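Local coordinates for scarecrow-like protein 3 (Arabidopsis thaliana, PDB 6KPB) that is a probable transcription factor of the GRAS family involved in plant development and binds zinc finger proteins of the IDD group, among them JACKDAW, at residues N128-R136 with H203-Q211; A174-Q185 with M212-L223. One frame throughout, in Å; residues are numbered along the deposited sequence.

Helix 206-223 of this GRAS domain is shared between two partners, each taking a different part of its length. Its first turn and a half, with the residues just before it, meets helix 129-142 in contact 1; the rest runs beside helix 178-189 in contact 2. The centres of the two contacts lie about 16 Å apart, yet they touch: Val208 CG1 of contact 1 packs 3.3 Å from Ala174 O of contact 2, and Arg136 CD comes within 4.0 Å of Ser175 CB. Contact 1 is the smaller and more polar, burying 350 Å² against 694 Å² for contact 2, which is held without a single hydrogen bond between its segments.

Contact 1: N128-R136 with H203-Q211; sequences NVSEEIHVR and HHQKEVLEQ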
loop_
_atom_site.group_PDB
_atom_site.type_symbol
_atom_site.label_atom_id
_atom_site.label_comp_id
_atom_site.label_asym_id
_atom_site.label_seq_id
_atom_site.Cartn_x
_atom_site.Cartn_y
_atom_site.Cartn_z
ATOM N N ASN A 128 3.516 7.570 4.384
ATOM C CA ASN A 128 3.190 8.011 3.029
ATOM C C ASN A 128 3.001 9.522 3.006
ATOM O O ASN A 128 2.021 10.046 2.475
ATOM C CB ASN A 128 1.942 7.299 2.513
ATOM C CG ASN A 128 1.787 7.418 1.009
ATOM O OD1 ASN A 128 2.761 7.628 0.289
ATOM N ND2 ASN A 128 0.555 7.281 0.528
ATOM N N VAL A 129 3.964 10.237 3.589
ATOM C CA VAL A 129 3.811 11.670 3.814
ATOM C C VAL A 129 3.760 12.428 2.492
ATOM O O VAL A 129 2.912 13.308 2.297
ATOM C CB VAL A 129 4.943 12.191 4.718
ATOM C CG1 VAL A 129 4.661 13.624 5.137
ATOM C CG2 VAL A 129 5.107 11.289 5.934
ATOM N N SER A 130 4.662 12.099 1.563
ATOM C CA SER A 130 4.743 12.852 0.315
ATOM C C SER A 130 3.441 12.768 -0.472
ATOM O O SER A 130 2.973 13.772 -1.022
ATOM C CB SER A 130 5.911 12.350 -0.534
ATOM O OG SER A 130 5.498 11.311 -1.403
ATOM N N GLU A 131 2.836 11.580 -0.532
ATOM C CA GLU A 131 1.558 11.441 -1.224
ATOM C C GLU A 131 0.449 12.195 -0.501
ATOM O O GLU A 131 -0.423 12.793 -1.143
ATOM C CB GLU A 131 1.196 9.965 -1.371
ATOM C CG GLU A 131 1.707 9.331 -2.654
ATOM C CD GLU A 131 1.011 9.877 -3.885
ATOM O OE1 GLU A 131 -0.200 9.618 -4.050
ATOM O OE2 GLU A 131 1.672 10.574 -4.683
ATOM N N GLU A 132 0.466 12.180 0.833
ATOM C CA GLU A 132 -0.572 12.871 1.592
ATOM C C GLU A 132 -0.469 14.382 1.420
ATOM O O GLU A 132 -1.492 15.071 1.320
ATOM C CB GLU A 132 -0.487 12.479 3.068
ATOM C CG GLU A 132 -0.941 11.051 3.343
ATOM C CD GLU A 132 -0.624 10.586 4.752
ATOM O OE1 GLU A 132 0.184 11.252 5.433
ATOM O OE2 GLU A 132 -1.181 9.551 5.177
ATOM N N ILE A 133 0.753 14.918 1.384
ATOM C CA ILE A 133 0.926 16.332 1.065
ATOM C C ILE A 133 0.396 16.626 -0.331
ATOM O O ILE A 133 -0.254 17.651 -0.567
ATOM C CB ILE A 133 2.405 16.740 1.200
ATOM C CG1 ILE A 133 2.876 16.614 2.648
ATOM C CG2 ILE A 133 2.616 18.159 0.695
ATOM C CD1 ILE A 133 4.330 16.998 2.841
ATOM N N HIS A 134 0.653 15.717 -1.276
ATOM C CA HIS A 134 0.231 15.929 -2.655
ATOM C C HIS A 134 -1.289 15.994 -2.771
ATOM O O HIS A 134 -1.829 16.868 -3.461
ATOM C CB HIS A 134 0.795 14.820 -3.544
ATOM C CG HIS A 134 0.431 14.960 -4.989
ATOM N ND1 HIS A 134 0.740 16.081 -5.729
ATOM C CD2 HIS A 134 -0.212 14.119 -5.832
ATOM C CE1 HIS A 134 0.300 15.926 -6.965
ATOM N NE2 HIS A 134 -0.281 14.744 -7.054
ATOM N N VAL A 135 -2.000 15.087 -2.098
ATOM C CA VAL A 135 -3.455 15.069 -2.229
ATOM C C VAL A 135 -4.077 16.284 -1.545
ATOM O O VAL A 135 -5.105 16.799 -2.003
ATOM C CB VAL A 135 -4.031 13.744 -1.693
ATOM C CG1 VAL A 135 -3.885 13.646 -0.182
ATOM C CG2 VAL A 135 -5.489 13.585 -2.106
ATOM N N ARG A 136 -3.469 16.777 -0.460
ATOM C CA ARG A 136 -3.975 17.994 0.172
ATOM C C ARG A 136 -3.778 19.203 -0.734
ATOM O O ARG A 136 -4.632 20.095 -0.782
ATOM C CB ARG A 136 -3.291 18.227 1.518
ATOM C CG ARG A 136 -3.585 17.163 2.560
ATOM C CD ARG A 136 -3.141 17.608 3.942
ATOM N NE ARG A 136 -2.833 16.471 4.803
ATOM C CZ ARG A 136 -1.599 16.052 5.067
ATOM N NH1 ARG A 136 -0.558 16.682 4.540
ATOM N NH2 ARG A 136 -1.407 15.007 5.861
ATOM N N HIS A 203 0.646 19.690 14.107
ATOM C CA HIS A 203 0.477 18.621 13.134
ATOM C C HIS A 203 1.161 17.378 13.679
ATOM O O HIS A 203 2.002 17.456 14.578
ATOM C CB HIS A 203 1.047 19.006 11.763
ATOM C CG HIS A 203 0.459 18.231 10.623
ATOM N ND1 HIS A 203 1.021 17.064 10.146
ATOM C CD2 HIS A 203 -0.637 18.458 9.860
ATOM C CE1 HIS A 203 0.294 16.607 9.142
ATOM N NE2 HIS A 203 -0.717 17.434 8.948
ATOM N N HIS A 204 0.784 16.225 13.133
ATOM C CA HIS A 204 1.319 14.949 13.586
ATOM C C HIS A 204 2.499 14.467 12.754
ATOM O O HIS A 204 3.028 13.385 13.023
ATOM C CB HIS A 204 0.216 13.884 13.588
ATOM C CG HIS A 204 -0.423 13.673 12.250
ATOM N ND1 HIS A 204 -1.444 14.470 11.778
ATOM C CD2 HIS A 204 -0.190 12.750 11.287
ATOM C CE1 HIS A 204 -1.811 14.050 10.581
ATOM N NE2 HIS A 204 -1.065 13.009 10.259
ATOM N N GLN A 205 2.931 15.241 11.760
ATOM C CA GLN A 205 4.027 14.850 10.881
ATOM C C GLN A 205 5.042 15.980 10.828
ATOM O O GLN A 205 4.691 17.118 10.502
ATOM C CB GLN A 205 3.508 14.511 9.480
ATOM C CG GLN A 205 2.642 13.258 9.443
ATOM C CD GLN A 205 1.852 13.118 8.157
ATOM O OE1 GLN A 205 1.974 13.941 7.250
ATOM N NE2 GLN A 205 1.040 12.073 8.069
ATOM N N LYS A 206 6.300 15.662 11.150
ATOM C CA LYS A 206 7.348 16.679 11.171
ATOM C C LYS A 206 7.549 17.307 9.797
ATOM O O LYS A 206 7.684 18.525 9.686
ATOM C CB LYS A 206 8.664 16.080 11.672
ATOM C CG LYS A 206 9.058 16.531 13.069
ATOM C CD LYS A 206 10.545 16.832 13.152
ATOM C CE LYS A 206 10.822 18.311 12.932
ATOM N NZ LYS A 206 10.648 19.100 14.183
ATOM N N GLU A 207 7.572 16.483 8.745
ATOM C CA GLU A 207 7.845 16.987 7.402
ATOM C C GLU A 207 6.852 18.064 6.987
ATOM O O GLU A 207 7.219 19.006 6.275
ATOM C CB GLU A 207 7.825 15.836 6.396
ATOM C CG GLU A 207 8.786 14.700 6.718
ATOM C CD GLU A 207 8.174 13.649 7.628
ATOM O OE1 GLU A 207 8.603 12.480 7.551
ATOM O OE2 GLU A 207 7.264 13.986 8.415
ATOM N N VAL A 208 5.595 17.946 7.418
ATOM C CA VAL A 208 4.607 18.976 7.114
ATOM C C VAL A 208 4.953 20.274 7.833
ATOM O O VAL A 208 4.830 21.367 7.266
ATOM C CB VAL A 208 3.197 18.480 7.483
ATOM C CG1 VAL A 208 2.156 19.535 7.153
ATOM C CG2 VAL A 208 2.891 17.180 6.759
ATOM N N LEU A 209 5.398 20.177 9.089
ATOM C CA LEU A 209 5.758 21.374 9.840
ATOM C C LEU A 209 7.068 21.975 9.350
ATOM O O LEU A 209 7.246 23.196 9.407
ATOM C CB LEU A 209 5.841 21.047 11.330
ATOM C CG LEU A 209 4.519 20.625 11.976
ATOM C CD1 LEU A 209 4.766 19.888 13.279
ATOM C CD2 LEU A 209 3.631 21.837 12.209
ATOM N N GLU A 210 7.993 21.140 8.867
ATOM C CA GLU A 210 9.249 21.658 8.336
ATOM C C GLU A 210 9.019 22.491 7.082
ATOM O O GLU A 210 9.622 23.558 6.918
ATOM C CB GLU A 210 10.213 20.508 8.040
ATOM C CG GLU A 210 10.597 19.677 9.252
ATOM C CD GLU A 210 11.555 18.555 8.899
ATOM O OE1 GLU A 210 12.239 18.045 9.809
ATOM O OE2 GLU A 210 11.628 18.189 7.706
ATOM N N GLN A 211 8.150 22.022 6.183
ATOM C CA GLN A 211 7.881 22.769 4.957
ATOM C C GLN A 211 7.158 24.077 5.255
ATOM O O GLN A 211 7.493 25.121 4.684
ATOM C CB GLN A 211 7.070 21.916 3.984
ATOM C CG GLN A 211 7.802 20.687 3.475
ATOM C CD GLN A 211 7.030 19.956 2.396
ATOM O OE1 GLN A 211 7.352 18.820 2.048
ATOM N NE2 GLN A 211 6.005 20.607 1.858
#
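Gln205 NE2 donates to Glu132 OE1 over 2.9 Å, a fairly straight bond (154° at the hydrogen) and the one hydrogen bond that joins the two segments. The carboxylate receives it on the syn lone pair, and although the two side chains cross at about a right angle, their flat ends lie nearly coplanar. Gln205, in the N-cap position of its helix, can span the gap because its chain is extended beyond CG. With NE2 so engaged, the amide's OE1 faces Val129 CG1, 3.4 Å away; Arg136 NH2 is farther off, 3.8 Å from that OE1, which lies near the guanidinium plane at its edge. His203 NE2 sits over one face of the guanidinium and the carbonyl oxygen of Glu132 over the opposite face, both toward the rim; the imidazole presents its edge, the two planes being 80° apart. Its ND1 accepts in turn from the backbone N of Gln205. Apolar groups take up much of the rest, Ile133 CG1 lying alongside Val208 CG2 at 4.1 Å. Separately, Ile133 CD1 meets the amide of Gln211, 3.6 Å from OE1. The short helical segments cross at -54° with axes 10.7 Å apart, and side chains rather than backbones bridge the gap. This is packing with one polar tie, joining helix 129-142 to the start of a helix of the Rossmann-like sheet region. Behind helix 129-142, Glu131, His134 and Val135 lean on helix 387-406, while on the far flank of helix 206-223 Leu209 packs on strand 227-233, which also pairs with the strand ending at His203.

Contact 2: A174-Q185 with M212-L223; sequences ASEPAQWLALLQ and MAHRLIEEAEKL
Met212 and Pro177 bring the two segments closest, with their CA atoms 5.2 Å apart, and the methionine side chain can be followed outward as it enters the bend before helix 178-189. From CB the chain leaves with CG anti to the backbone N (chi1 166°) and stays extended as far as SD, which lies 3.5 Å from Ala174 CB. The sulfur also stands at the edge of the Trp180 indole, 5.3 Å from the centroid of the five-membered ring and in its plane, a Met-aromatic contact. A bend at chi3 (-57°) then turns CE onto the backbone, where the methyl meets Glu176 C and Pro177 N. The Trp180 indole has its own polar tie, through NE1 to Asp171 at the end of strand 166-171.

The order of strands and helices is that of a Rossmann-like alpha/beta fold: strands 166-171, 196-203 and 227-233 are parallel neighbours, joined by two consecutive beta-alpha-beta crossovers, 166-171/178-189/196-203 and 196-203/206-223/227-233. Both helices lie against the sheet, Trp180 and Leu184 on strand 196-203, Met212 and Leu216 on strand 227-233. Their short segments run almost parallel, 13° apart.

Farther along, Leu216 CD2 packs 3.7 Å from Leu181 CD2, and Leu184 enters as a knob a hole made by Leu216, Glu219, Ala220 and Leu223. Leu223 CD1 reaches the backbone N of Gln185 at 3.6 Å, while its CD2 approaches that residue's OE1. Toward the exposed side, Arg215 lays one guanidinium face on Leu181 CD1, 3.8 Å from CZ, with Glu176 OE2 near its plane but beyond salt-bridge distance.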
loop_
_atom_site.group_PDB
_atom_site.type_symbol
_atom_site.label_atom_id
_atom_site.label_comp_id
_atom_site.label_asym_id
_atom_site.label_seq_id
_atom_site.Cartn_x
_atom_site.Cartn_y
_atom_site.Cartn_z
ATOM N N ALA A 174 -1.806 22.545 10.793
ATOM C CA ALA A 174 -0.861 23.354 10.023
ATOM C C ALA A 174 -0.289 22.528 8.870
ATOM O O ALA A 174 0.869 22.108 8.866
ATOM C CB ALA A 174 0.237 23.884 10.934
ATOM N N SER A 175 -1.137 22.312 7.867
ATOM C CA SER A 175 -0.773 21.530 6.691
ATOM C C SER A 175 -0.511 22.372 5.452
ATOM O O SER A 175 0.401 22.059 4.685
ATOM C CB SER A 175 -1.868 20.501 6.383
ATOM O OG SER A 175 -3.155 21.092 6.425
ATOM N N GLU A 176 -1.278 23.438 5.234
ATOM C CA GLU A 176 -1.111 24.273 4.049
ATOM C C GLU A 176 -0.587 25.647 4.442
ATOM O O GLU A 176 -1.299 26.405 5.121
ATOM C CB GLU A 176 -2.434 24.407 3.293
ATOM C CG GLU A 176 -2.341 25.300 2.068
ATOM C CD GLU A 176 -1.359 24.774 1.042
ATOM O OE1 GLU A 176 -1.510 23.609 0.615
ATOM O OE2 GLU A 176 -0.426 25.521 0.673
ATOM N N PRO A 177 0.635 26.017 4.047
ATOM C CA PRO A 177 1.158 27.345 4.405
ATOM C C PRO A 177 0.499 28.496 3.660
ATOM O O PRO A 177 0.735 29.653 4.031
ATOM C CB PRO A 177 2.648 27.240 4.055
ATOM C CG PRO A 177 2.716 26.183 3.010
ATOM C CD PRO A 177 1.643 25.190 3.359
ATOM N N ALA A 178 -0.316 28.226 2.634
ATOM C CA ALA A 178 -0.976 29.303 1.902
ATOM C C ALA A 178 -1.927 30.105 2.780
ATOM O O ALA A 178 -2.214 31.266 2.470
ATOM C CB ALA A 178 -1.739 28.732 0.705
ATOM N N GLN A 179 -2.420 29.511 3.868
ATOM C CA GLN A 179 -3.341 30.219 4.750
ATOM C C GLN A 179 -2.663 31.408 5.421
ATOM O O GLN A 179 -3.253 32.490 5.519
ATOM C CB GLN A 179 -3.896 29.258 5.800
ATOM C CG GLN A 179 -4.775 29.914 6.850
ATOM C CD GLN A 179 -5.354 28.908 7.826
ATOM O OE1 GLN A 179 -4.798 27.827 8.020
ATOM N NE2 GLN A 179 -6.477 29.256 8.441
ATOM N N TRP A 180 -1.428 31.229 5.888
ATOM C CA TRP A 180 -0.738 32.282 6.619
ATOM C C TRP A 180 0.197 33.115 5.750
ATOM O O TRP A 180 0.599 34.204 6.174
ATOM C CB TRP A 180 0.053 31.688 7.791
ATOM C CG TRP A 180 -0.740 30.709 8.614
ATOM C CD1 TRP A 180 -0.398 29.422 8.910
ATOM C CD2 TRP A 180 -2.017 30.935 9.232
ATOM N NE1 TRP A 180 -1.374 28.835 9.678
ATOM C CE2 TRP A 180 -2.379 29.742 9.889
ATOM C CE3 TRP A 180 -2.885 32.029 9.297
ATOM C CZ2 TRP A 180 -3.571 29.613 10.599
ATOM C CZ3 TRP A 180 -4.069 31.898 10.001
ATOM C CH2 TRP A 180 -4.400 30.698 10.642
ATOM N N LEU A 181 0.556 32.632 4.558
ATOM C CA LEU A 181 1.351 33.452 3.650
ATOM C C LEU A 181 0.595 34.712 3.247
ATOM O O LEU A 181 1.180 35.800 3.171
ATOM C CB LEU A 181 1.747 32.642 2.414
ATOM C CG LEU A 181 2.828 31.574 2.595
ATOM C CD1 LEU A 181 2.930 30.701 1.356
ATOM C CD2 LEU A 181 4.168 32.216 2.906
ATOM N N ALA A 182 -0.709 34.587 2.995
ATOM C CA ALA A 182 -1.515 35.758 2.672
ATOM C C ALA A 182 -1.672 36.672 3.881
ATOM O O ALA A 182 -1.591 37.899 3.751
ATOM C CB ALA A 182 -2.882 35.326 2.144
ATOM N N LEU A 183 -1.894 36.094 5.065
ATOM C CA LEU A 183 -2.050 36.913 6.265
ATOM C C LEU A 183 -0.769 37.666 6.595
ATOM O O LEU A 183 -0.824 38.768 7.153
ATOM C CB LEU A 183 -2.476 36.043 7.449
ATOM C CG LEU A 183 -2.878 36.806 8.713
ATOM C CD1 LEU A 183 -4.060 37.706 8.414
ATOM C CD2 LEU A 183 -3.205 35.857 9.857
ATOM N N LEU A 184 0.387 37.091 6.260
ATOM C CA LEU A 184 1.652 37.791 6.460
ATOM C C LEU A 184 1.702 39.072 5.635
ATOM O O LEU A 184 2.012 40.150 6.158
ATOM C CB LEU A 184 2.820 36.873 6.099
ATOM C CG LEU A 184 3.439 36.049 7.227
ATOM C CD1 LEU A 184 4.377 34.994 6.664
ATOM C CD2 LEU A 184 4.184 36.961 8.185
ATOM N N GLN A 185 1.392 38.973 4.341
ATOM C CA GLN A 185 1.400 40.152 3.481
ATOM C C GLN A 185 0.360 41.171 3.930
ATOM O O GLN A 185 0.611 42.381 3.902
ATOM C CB GLN A 185 1.154 39.744 2.027
ATOM C CG GLN A 185 0.925 40.913 1.078
ATOM C CD GLN A 185 2.148 41.799 0.932
ATOM O OE1 GLN A 185 3.066 41.491 0.170
ATOM N NE2 GLN A 185 2.165 42.909 1.663
ATOM N N MET A 212 6.164 24.043 6.144
ATOM C CA MET A 212 5.464 25.272 6.503
ATOM C C MET A 212 6.411 26.261 7.169
ATOM O O MET A 212 6.450 27.442 6.805
ATOM C CB MET A 212 4.281 24.967 7.419
ATOM C CG MET A 212 3.719 26.208 8.089
ATOM S SD MET A 212 2.110 25.949 8.848
ATOM C CE MET A 212 1.161 25.380 7.442
ATOM N N ALA A 213 7.188 25.791 8.147
ATOM C CA ALA A 213 8.132 26.664 8.837
ATOM C C ALA A 213 9.105 27.305 7.858
ATOM O O ALA A 213 9.350 28.516 7.911
ATOM C CB ALA A 213 8.888 25.876 9.907
ATOM N N HIS A 214 9.666 26.504 6.949
ATOM C CA HIS A 214 10.606 27.041 5.971
ATOM C C HIS A 214 9.948 28.093 5.088
ATOM O O HIS A 214 10.536 29.149 4.823
ATOM C CB HIS A 214 11.178 25.911 5.114
ATOM C CG HIS A 214 12.047 26.384 3.990
ATOM N ND1 HIS A 214 11.559 26.628 2.724
ATOM C CD2 HIS A 214 13.371 26.661 3.942
ATOM C CE1 HIS A 214 12.545 27.034 1.944
ATOM N NE2 HIS A 214 13.655 27.062 2.659
ATOM N N ARG A 215 8.724 27.829 4.629
ATOM C CA ARG A 215 8.068 28.764 3.722
ATOM C C ARG A 215 7.645 30.036 4.444
ATOM O O ARG A 215 7.735 31.126 3.880
ATOM C CB ARG A 215 6.853 28.106 3.064
ATOM C CG ARG A 215 6.403 28.778 1.778
ATOM C CD ARG A 215 6.382 27.792 0.620
ATOM N NE ARG A 215 5.426 28.181 -0.412
ATOM C CZ ARG A 215 4.192 27.697 -0.509
ATOM N NH1 ARG A 215 3.760 26.801 0.367
ATOM N NH2 ARG A 215 3.391 28.109 -1.482
ATOM N N LEU A 216 7.183 29.913 5.691
ATOM C CA LEU A 216 6.728 31.090 6.425
ATOM C C LEU A 216 7.896 31.982 6.827
ATOM O O LEU A 216 7.819 33.209 6.696
ATOM C CB LEU A 216 5.920 30.666 7.650
ATOM C CG LEU A 216 4.599 29.945 7.369
ATOM C CD1 LEU A 216 3.783 29.795 8.645
ATOM C CD2 LEU A 216 3.796 30.667 6.295
ATOM N N ILE A 217 8.987 31.389 7.322
ATOM C CA ILE A 217 10.157 32.185 7.688
ATOM C C ILE A 217 10.745 32.860 6.457
ATOM O O ILE A 217 11.177 34.018 6.510
ATOM C CB ILE A 217 11.204 31.311 8.407
ATOM C CG1 ILE A 217 10.642 30.756 9.716
ATOM C CG2 ILE A 217 12.475 32.105 8.679
ATOM C CD1 ILE A 217 11.632 29.902 10.484
ATOM N N GLU A 218 10.765 32.148 5.326
ATOM C CA GLU A 218 11.311 32.716 4.099
ATOM C C GLU A 218 10.513 33.933 3.649
ATOM O O GLU A 218 11.090 34.941 3.224
ATOM C CB GLU A 218 11.334 31.655 2.999
ATOM C CG GLU A 218 12.061 32.079 1.735
ATOM C CD GLU A 218 11.916 31.064 0.619
ATOM O OE1 GLU A 218 10.840 30.436 0.525
ATOM O OE2 GLU A 218 12.877 30.887 -0.159
ATOM N N GLU A 219 9.183 33.861 3.739
ATOM C CA GLU A 219 8.359 34.993 3.325
ATOM C C GLU A 219 8.445 36.134 4.331
ATOM O O GLU A 219 8.533 37.305 3.942
ATOM C CB GLU A 219 6.910 34.548 3.138
ATOM C CG GLU A 219 5.998 35.615 2.543
ATOM C CD GLU A 219 6.334 35.945 1.097
ATOM O OE1 GLU A 219 7.021 35.135 0.438
ATOM O OE2 GLU A 219 5.908 37.017 0.617
ATOM N N ALA A 220 8.426 35.812 5.627
ATOM C CA ALA A 220 8.513 36.851 6.648
ATOM C C ALA A 220 9.852 37.577 6.586
ATOM O O ALA A 220 9.918 38.790 6.816
ATOM C CB ALA A 220 8.293 36.245 8.032
ATOM N N GLU A 221 10.931 36.851 6.278
ATOM C CA GLU A 221 12.229 37.494 6.107
ATOM C C GLU A 221 12.226 38.430 4.905
ATOM O O GLU A 221 12.861 39.491 4.935
ATOM C CB GLU A 221 13.325 36.438 5.965
ATOM N N LYS A 222 11.519 38.055 3.836
ATOM C CA LYS A 222 11.385 38.951 2.691
ATOM C C LYS A 222 10.474 40.127 3.017
ATOM O O LYS A 222 10.725 41.255 2.578
ATOM C CB LYS A 222 10.852 38.185 1.480
ATOM C CG LYS A 222 11.820 37.170 0.896
ATOM C CD LYS A 222 11.147 36.331 -0.179
ATOM C CE LYS A 222 12.078 35.253 -0.709
ATOM N NZ LYS A 222 11.343 34.238 -1.514
ATOM N N LEU A 223 9.413 39.883 3.783
ATOM C CA LEU A 223 8.462 40.925 4.147
ATOM C C LEU A 223 8.941 41.801 5.295
ATOM O O LEU A 223 8.243 42.759 5.649
ATOM C CB LEU A 223 7.113 40.296 4.504
ATOM C CG LEU A 223 6.230 39.907 3.319
ATOM C CD1 LEU A 223 4.977 39.191 3.791
ATOM C CD2 LEU A 223 5.870 41.142 2.515
#